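Local coordinates for periplasmic binding protein/LacI transcriptional regulator (Shewanella sp. ANA-3, PDB 5OCP) that binds alpha- and beta-L-arabinofuranose in the cleft between its two lobes, as the periplasmic receptor of an arabinose ABC transporter, at residues V3-V8 with T16-A21; K27-D32 with A251-D256; Q204-K207 with K212-K215. One frame throughout, in Å; residues are numbered along the deposited sequence.

Contact 1 of 3, residues V3-V8 with T16-A21; sequences VGFSQV and TSFSEA
Gln7, on the strand, reaches across to Ser19 and Phe18 on the helix that follows it. Its CG lies anti to the backbone N (chi1 -180°), which sends the side chain off the strand toward the helix, and a bend at the next torsion turns the amide between two targets. Beyond CB, the CG methylene already lies 3.4 Å from Ser19 OG. The amide carbon CD comes next, between the serine oxygen and Phe18 CD2. At the tip the two amide atoms divide the work. NE2 donates to Ser19 OG over 2.8 Å, with an N-H...O angle of 157° and the acceptor close to the amide plane. The same nitrogen passes 3.4 Å from Phe18 CD2, the amide and ring planes being steeply inclined. OE1 turns back to its own chain and accepts from Val8 N at 3.0 Å, in the carbonyl plane and on a lone pair. With both ends gripped, rotation of the buried amide is fixed. OE1 also takes a hydrogen bond from Arg15 NH1, which is consistent with Gln7 helping, from the second shell, to place this residue of the arabinofuranose pocket.

Earlier on the strand, Phe5 directs its edge at the face of Phe18 in a T-shaped pair, with ring planes 64° apart and the two CZ atoms 4.1 Å from each other. Strand 3-7 and helix segment 16-21 run almost antiparallel, their axes 10.6 Å apart at closest approach, as the first two elements of a right-handed beta-alpha-beta unit. Its next strand, 32-37, contributes Leu33 beside Phe5 and Phe35 beside Gln7 and Ser19, while Ile61 of strand 59-62 also packs on Phe5.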
loop_
_atom_site.group_PDB
_atom_site.type_symbol
_atom_site.label_atom_id
_atom_site.label_comp_id
_atom_site.label_asym_id
_atom_site.label_seq_id
_atom_site.Cartn_x
_atom_site.Cartn_y
_atom_site.Cartn_z
ATOM N N VAL A 3 9.966 -7.176 -19.742
ATOM C CA VAL A 3 9.899 -6.092 -18.768
ATOM C C VAL A 3 10.370 -6.599 -17.454
ATOM O O VAL A 3 9.870 -7.652 -16.994
ATOM C CB VAL A 3 8.426 -5.607 -18.632
ATOM C CG1 VAL A 3 8.283 -4.552 -17.535
ATOM C CG2 VAL A 3 7.927 -5.061 -19.957
ATOM N N GLY A 4 11.353 -5.923 -16.833
ATOM C CA GLY A 4 11.805 -6.283 -15.511
ATOM C C GLY A 4 10.941 -5.577 -14.468
ATOM O O GLY A 4 10.616 -4.415 -14.692
ATOM N N PHE A 5 10.473 -6.289 -13.449
ATOM C CA PHE A 5 9.752 -5.643 -12.358
ATOM C C PHE A 5 10.475 -5.883 -11.057
ATOM O O PHE A 5 10.582 -7.042 -10.593
ATOM C CB PHE A 5 8.329 -6.174 -12.272
ATOM C CG PHE A 5 7.533 -5.648 -11.110
ATOM C CD1 PHE A 5 7.753 -4.410 -10.577
ATOM C CD2 PHE A 5 6.642 -6.446 -10.506
ATOM C CE1 PHE A 5 6.971 -3.946 -9.542
ATOM C CE2 PHE A 5 5.852 -6.004 -9.480
ATOM C CZ PHE A 5 6.003 -4.745 -9.011
ATOM N N SER A 6 10.940 -4.806 -10.401
ATOM C CA SER A 6 11.552 -4.878 -9.092
ATOM C C SER A 6 10.531 -4.595 -8.014
ATOM O O SER A 6 10.078 -3.427 -7.845
ATOM C CB SER A 6 12.734 -3.928 -8.969
ATOM O OG SER A 6 13.167 -3.896 -7.567
ATOM N N GLN A 7 10.080 -5.640 -7.297
ATOM C CA GLN A 7 9.116 -5.542 -6.208
ATOM C C GLN A 7 9.794 -5.410 -4.877
ATOM O O GLN A 7 10.920 -5.966 -4.667
ATOM C CB GLN A 7 8.205 -6.771 -6.272
ATOM C CG GLN A 7 7.104 -6.923 -5.252
ATOM C CD GLN A 7 6.077 -5.831 -5.356
ATOM O OE1 GLN A 7 6.339 -4.664 -5.057
ATOM N NE2 GLN A 7 4.866 -6.224 -5.720
ATOM N N VAL A 8 9.118 -4.723 -3.982
ATOM C CA VAL A 8 9.621 -4.466 -2.636
ATOM C C VAL A 8 9.941 -5.755 -1.843
ATOM O O VAL A 8 11.007 -5.843 -1.163
ATOM C CB VAL A 8 8.578 -3.628 -1.865
ATOM C CG1 VAL A 8 8.904 -3.537 -0.410
ATOM C CG2 VAL A 8 8.401 -2.218 -2.528
ATOM N N THR A 16 1.595 -8.991 -1.745
ATOM C CA THR A 16 1.655 -10.249 -2.519
ATOM C C THR A 16 0.541 -10.287 -3.533
ATOM O O THR A 16 0.760 -10.784 -4.709
ATOM C CB THR A 16 1.634 -11.479 -1.598
ATOM O OG1 THR A 16 0.530 -11.410 -0.756
ATOM C CG2 THR A 16 2.827 -11.501 -0.675
ATOM N N SER A 17 -0.621 -9.718 -3.224
ATOM C CA SER A 17 -1.684 -9.566 -4.215
ATOM C C SER A 17 -1.300 -8.698 -5.416
ATOM O O SER A 17 -1.651 -8.994 -6.603
ATOM C CB SER A 17 -3.015 -9.082 -3.571
ATOM O OG SER A 17 -3.032 -7.647 -3.369
ATOM N N PHE A 18 -0.507 -7.669 -5.145
ATOM C CA PHE A 18 0.061 -6.768 -6.174
ATOM C C PHE A 18 0.994 -7.543 -7.031
ATOM O O PHE A 18 0.899 -7.463 -8.299
ATOM C CB PHE A 18 0.762 -5.601 -5.525
ATOM C CG PHE A 18 1.396 -4.600 -6.419
ATOM C CD1 PHE A 18 0.968 -4.340 -7.679
ATOM C CD2 PHE A 18 2.483 -3.842 -5.892
ATOM C CE1 PHE A 18 1.581 -3.380 -8.429
ATOM C CE2 PHE A 18 3.128 -2.873 -6.633
ATOM C CZ PHE A 18 2.660 -2.658 -7.921
ATOM N N SER A 19 1.864 -8.301 -6.433
ATOM C CA SER A 19 2.785 -9.129 -7.256
ATOM C C SER A 19 1.990 -10.097 -8.190
ATOM O O SER A 19 2.221 -10.191 -9.365
ATOM C CB SER A 19 3.745 -9.914 -6.415
ATOM O OG SER A 19 4.499 -9.013 -5.662
ATOM N N GLU A 20 1.005 -10.767 -7.633
ATOM C CA GLU A 20 0.162 -11.662 -8.432
ATOM C C GLU A 20 -0.612 -10.972 -9.533
ATOM O O GLU A 20 -0.723 -11.488 -10.685
ATOM C CB GLU A 20 -0.813 -12.479 -7.518
ATOM C CG GLU A 20 -0.098 -13.510 -6.692
ATOM C CD GLU A 20 0.723 -14.559 -7.545
ATOM O OE1 GLU A 20 0.300 -15.002 -8.665
ATOM O OE2 GLU A 20 1.827 -14.957 -7.097
ATOM N N ALA A 21 -1.103 -9.778 -9.255
ATOM C CA ALA A 21 -1.755 -8.934 -10.261
ATOM C C ALA A 21 -0.863 -8.497 -11.403
ATOM O O ALA A 21 -1.248 -8.604 -12.563
ATOM C CB ALA A 21 -2.340 -7.697 -9.651
#

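Contact 2 of 3, residues K27-D32 with A251-D256; sequences KQRGID and AFDAID
Arg29 and Asp253 form a salt bridge, with NH1 placed 2.9 Å from OD1. The bond is nearly straight, at 170°, and leaves the arginine in its guanidinium plane; the carboxylate, however, is met from above, 49° out of its own plane. Beside this bridge Arg29 CD rests 3.8 Å from Phe252 CD2, so the aliphatic part of Arg29 packs obliquely against the ring while its charged end goes on to the aspartate. Ile31 supplies the second apolar contact: its CD1 sits over one face of Phe252 in a CH-pi interaction, 3.8 Å from the ring centroid and displaced toward the Phe252 CD1 side of the ring.

Further out, Gly30 probably sets the course of the chain between the two partners. With its positive phi it closes helix 13-29 in a Schellman motif, and Ile31, just beyond it, turns toward the same ring. Val3, Val22, Ala26 and Ile61 also pack on Phe252. The arrangement is that of two neighbouring helices on one face of the parallel sheet in a Rossmann-like lobe of a periplasmic binding protein, with one buried phenylalanine among aliphatic side chains and an ion pair at the exposed side.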
loop_
_atom_site.group_PDB
_atom_site.type_symbol
_atom_site.label_atom_id
_atom_site.label_comp_id
_atom_site.label_asym_id
_atom_site.label_seq_id
_atom_site.Cartn_x
_atom_site.Cartn_y
_atom_site.Cartn_z
ATOM N N LYS A 27 0.784 -11.622 -18.251
ATOM C CA LYS A 27 0.365 -12.829 -18.966
ATOM C C LYS A 27 -0.730 -12.477 -19.953
ATOM O O LYS A 27 -0.692 -12.941 -21.127
ATOM C CB LYS A 27 -0.113 -13.898 -17.995
ATOM C CG LYS A 27 -0.308 -15.264 -18.639
ATOM C CD LYS A 27 -1.391 -16.081 -17.951
ATOM C CE LYS A 27 -1.914 -17.227 -18.836
ATOM N NZ LYS A 27 -3.413 -17.275 -18.792
ATOM N N GLN A 28 -1.670 -11.624 -19.519
ATOM C CA GLN A 28 -2.758 -11.233 -20.397
ATOM C C GLN A 28 -2.235 -10.556 -21.627
ATOM O O GLN A 28 -2.797 -10.729 -22.720
ATOM C CB GLN A 28 -3.697 -10.257 -19.681
ATOM C CG GLN A 28 -4.912 -9.902 -20.528
ATOM C CD GLN A 28 -5.767 -8.830 -19.965
ATOM O OE1 GLN A 28 -5.292 -7.862 -19.387
ATOM N NE2 GLN A 28 -7.084 -9.012 -20.102
ATOM N N ARG A 29 -1.203 -9.732 -21.455
ATOM C CA ARG A 29 -0.653 -8.910 -22.508
ATOM C C ARG A 29 0.505 -9.577 -23.307
ATOM O O ARG A 29 1.025 -8.943 -24.190
ATOM C CB ARG A 29 -0.182 -7.610 -21.925
ATOM C CG ARG A 29 -1.318 -6.734 -21.449
ATOM C CD ARG A 29 -0.882 -5.803 -20.368
ATOM N NE ARG A 29 -2.000 -5.022 -19.863
ATOM C CZ ARG A 29 -2.319 -3.809 -20.286
ATOM N NH1 ARG A 29 -1.608 -3.194 -21.241
ATOM N NH2 ARG A 29 -3.398 -3.205 -19.742
ATOM N N GLY A 30 0.820 -10.802 -22.989
ATOM C CA GLY A 30 1.882 -11.596 -23.617
ATOM C C GLY A 30 3.239 -11.055 -23.354
ATOM O O GLY A 30 4.141 -11.153 -24.190
ATOM N N ILE A 31 3.415 -10.455 -22.184
ATOM C CA ILE A 31 4.661 -9.818 -21.826
ATOM C C ILE A 31 5.546 -10.785 -21.038
ATOM O O ILE A 31 5.057 -11.547 -20.176
ATOM C CB ILE A 31 4.391 -8.571 -20.936
ATOM C CG1 ILE A 31 3.953 -7.406 -21.817
ATOM C CG2 ILE A 31 5.664 -8.177 -20.214
ATOM C CD1 ILE A 31 3.376 -6.271 -21.068
ATOM N N ASP A 32 6.837 -10.782 -21.339
ATOM C CA ASP A 32 7.817 -11.648 -20.639
ATOM C C ASP A 32 8.296 -10.875 -19.392
ATOM O O ASP A 32 9.090 -9.934 -19.491
ATOM C CB ASP A 32 9.006 -11.972 -21.568
ATOM C CG ASP A 32 10.220 -12.567 -20.841
ATOM O OD1 ASP A 32 10.069 -13.332 -19.839
ATOM O OD2 ASP A 32 11.343 -12.253 -21.339
ATOM N N ALA A 251 0.966 0.805 -16.313
ATOM C CA ALA A 251 2.413 0.761 -16.549
ATOM C C ALA A 251 2.788 0.126 -17.941
ATOM O O ALA A 251 3.547 0.720 -18.679
ATOM C CB ALA A 251 3.133 0.002 -15.441
ATOM N N PHE A 252 2.158 -0.973 -18.241
ATOM C CA PHE A 252 2.388 -1.675 -19.545
ATOM C C PHE A 252 1.869 -0.834 -20.747
ATOM O O PHE A 252 2.491 -0.789 -21.823
ATOM C CB PHE A 252 1.756 -3.037 -19.461
ATOM C CG PHE A 252 2.385 -3.978 -18.482
ATOM C CD1 PHE A 252 3.766 -4.197 -18.413
ATOM C CD2 PHE A 252 1.588 -4.704 -17.650
ATOM C CE1 PHE A 252 4.291 -5.082 -17.491
ATOM C CE2 PHE A 252 2.109 -5.558 -16.689
ATOM C CZ PHE A 252 3.461 -5.816 -16.640
ATOM N N ASP A 253 0.785 -0.070 -20.544
ATOM C CA ASP A 253 0.276 0.851 -21.576
ATOM C C ASP A 253 1.229 1.958 -21.872
ATOM O O ASP A 253 1.468 2.294 -23.040
ATOM C CB ASP A 253 -1.031 1.511 -21.136
ATOM C CG ASP A 253 -2.206 0.548 -21.087
ATOM O OD1 ASP A 253 -2.225 -0.458 -21.820
ATOM O OD2 ASP A 253 -3.149 0.843 -20.306
ATOM N N ALA A 254 1.767 2.569 -20.822
ATOM C CA ALA A 254 2.768 3.580 -20.971
ATOM C C ALA A 254 4.016 3.044 -21.658
ATOM O O ALA A 254 4.537 3.725 -22.573
ATOM C CB ALA A 254 3.151 4.165 -19.636
ATOM N N ILE A 255 4.417 1.845 -21.277
ATOM C CA ILE A 255 5.614 1.233 -21.951
ATOM C C ILE A 255 5.308 0.957 -23.438
ATOM O O ILE A 255 6.077 1.388 -24.304
ATOM C CB ILE A 255 6.020 -0.002 -21.254
ATOM C CG1 ILE A 255 6.694 0.377 -19.905
ATOM C CG2 ILE A 255 6.950 -0.874 -22.116
ATOM C CD1 ILE A 255 6.625 -0.726 -18.881
ATOM N N ASP A 256 4.179 0.315 -23.698
ATOM C CA ASP A 256 3.732 0.043 -25.099
ATOM C C ASP A 256 3.710 1.290 -25.991
ATOM O O ASP A 256 4.288 1.314 -27.075
ATOM C CB ASP A 256 2.433 -0.736 -25.101
ATOM C CG ASP A 256 2.146 -1.423 -26.457
ATOM O OD1 ASP A 256 3.046 -2.144 -26.971
ATOM O OD2 ASP A 256 1.015 -1.249 -27.004
#

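Contact 3 of 3, residues Q204-K207 with K212-K215; sequences QAIK and KPGK
The puckered pyrrolidine ring of Pro213 comes nearest to a flat group here, and Ile206 and Lys207 meet it from different directions. Ile206 CG2 stands squarely over one face, 3.7 Å from Pro213 N and 3.8 Å from Pro213 CB. Because CG2 lies anti to the backbone N of Ile206, with CG1 turned to the other side, the methyl is the branch presented to the ring. Lys207 takes the edge formed by CG and CD. Its CG approaches Pro213 CD at 3.8 Å, and the extended chain then runs past that edge, roughly perpendicular to the proline side chain, bringing CE to 3.9 Å from Pro213 CG. Only methylenes of the lysine touch the proline; its NZ continues to a salt bridge with Asp236. No hydrogen bond spans the two segments, and the contact is purely apolar. Replacing Pro213 by a glycine would probably leave the Ile206 methyl and the Lys207 methylenes without their packing partner and set the turn free to flex.

Pro213 and Gly214 occupy the central positions of a type II beta turn, closed by a weak bond from Lys215 N to Lys212 O at 3.3 Å. At Gly214 phi is 88°, where a side chain would run into the preceding carbonyl oxygen. Ile219 of strand 218-221 touches both Ile206 and Pro213. This is a helix-to-strand connection of a Rossmann-like alpha/beta lobe, in which the chain, already folded back after helix 196-208, packs Pro213 on the helix's last turn and bends again at Pro-Gly toward strand 218-221.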
loop_
_atom_site.group_PDB
_atom_site.type_symbol
_atom_site.label_atom_id
_atom_site.label_comp_id
_atom_site.label_asym_id
_atom_site.label_seq_id
_atom_site.Cartn_x
_atom_site.Cartn_y
_atom_site.Cartn_z
ATOM N N GLN A 204 -6.363 -8.541 17.096
ATOM C CA GLN A 204 -6.035 -9.640 18.045
ATOM C C GLN A 204 -5.499 -9.109 19.391
ATOM O O GLN A 204 -5.910 -9.561 20.457
ATOM C CB GLN A 204 -5.073 -10.625 17.385
ATOM C CG GLN A 204 -5.652 -11.356 16.150
ATOM C CD GLN A 204 -6.984 -12.062 16.444
ATOM O OE1 GLN A 204 -7.079 -12.833 17.412
ATOM N NE2 GLN A 204 -8.039 -11.751 15.652
ATOM N N ALA A 205 -4.707 -8.056 19.375
ATOM C CA ALA A 205 -4.256 -7.428 20.634
ATOM C C ALA A 205 -5.453 -6.887 21.445
ATOM O O ALA A 205 -5.497 -6.959 22.695
ATOM C CB ALA A 205 -3.287 -6.275 20.369
ATOM N N ILE A 206 -6.405 -6.265 20.739
ATOM C CA ILE A 206 -7.559 -5.665 21.395
ATOM C C ILE A 206 -8.379 -6.759 22.049
ATOM O O ILE A 206 -8.841 -6.543 23.186
ATOM C CB ILE A 206 -8.359 -4.844 20.374
ATOM C CG1 ILE A 206 -7.509 -3.609 20.025
ATOM C CG2 ILE A 206 -9.655 -4.336 20.927
ATOM C CD1 ILE A 206 -8.042 -2.792 18.807
ATOM N N LYS A 207 -8.635 -7.836 21.316
ATOM C CA LYS A 207 -9.353 -8.997 21.836
ATOM C C LYS A 207 -8.637 -9.535 23.052
ATOM O O LYS A 207 -9.311 -9.880 24.052
ATOM C CB LYS A 207 -9.530 -10.078 20.804
ATOM C CG LYS A 207 -10.613 -9.656 19.805
ATOM C CD LYS A 207 -10.821 -10.791 18.865
ATOM C CE LYS A 207 -11.984 -10.344 18.037
ATOM N NZ LYS A 207 -12.139 -11.269 16.930
ATOM N N LYS A 212 -13.656 -4.970 22.655
ATOM C CA LYS A 212 -14.346 -5.382 21.417
ATOM C C LYS A 212 -13.905 -4.504 20.234
ATOM O O LYS A 212 -14.273 -3.348 20.165
ATOM C CB LYS A 212 -15.889 -5.285 21.563
ATOM C CG LYS A 212 -16.497 -6.433 22.378
ATOM C CD LYS A 212 -17.815 -6.911 21.745
ATOM C CE LYS A 212 -18.398 -8.137 22.443
ATOM N NZ LYS A 212 -19.104 -7.747 23.704
ATOM N N PRO A 213 -13.007 -5.041 19.412
ATOM C CA PRO A 213 -12.571 -4.221 18.275
ATOM C C PRO A 213 -13.769 -4.079 17.310
ATOM O O PRO A 213 -14.596 -5.000 17.162
ATOM C CB PRO A 213 -11.450 -5.067 17.694
ATOM C CG PRO A 213 -11.857 -6.439 17.940
ATOM C CD PRO A 213 -12.487 -6.402 19.329
ATOM N N GLY A 214 -13.844 -2.920 16.675
ATOM C CA GLY A 214 -14.951 -2.615 15.779
ATOM C C GLY A 214 -16.150 -1.997 16.470
ATOM O O GLY A 214 -17.052 -1.482 15.803
ATOM N N LYS A 215 -16.197 -2.071 17.799
ATOM C CA LYS A 215 -17.301 -1.496 18.566
ATOM C C LYS A 215 -16.744 -0.595 19.634
ATOM O O LYS A 215 -16.937 0.632 19.569
ATOM C CB LYS A 215 -18.053 -2.676 19.176
ATOM C CG LYS A 215 -19.135 -2.290 20.181
ATOM C CD LYS A 215 -20.265 -1.504 19.560
ATOM C CE LYS A 215 -21.488 -1.461 20.483
ATOM N NZ LYS A 215 -21.184 -0.739 21.762
#

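Contacts 1 and 2 belong to one lobe and share helix 13-29, contact 1 near its beginning and contact 2 at its end; they touch through Val3, which packs on Ile31 and Phe252. Contact 1 is wholly buried and pairs aromatic packing with an amide hydrogen bond close to the sugar pocket. Contact 2 ties residues far apart in sequence, with an ion pair on the solvent side of its apolar packing. Contact 3 lies in the other lobe, its centre about 43 Å from that of contact 2. Only partly buried, it is local in sequence, and no polar bond crosses it.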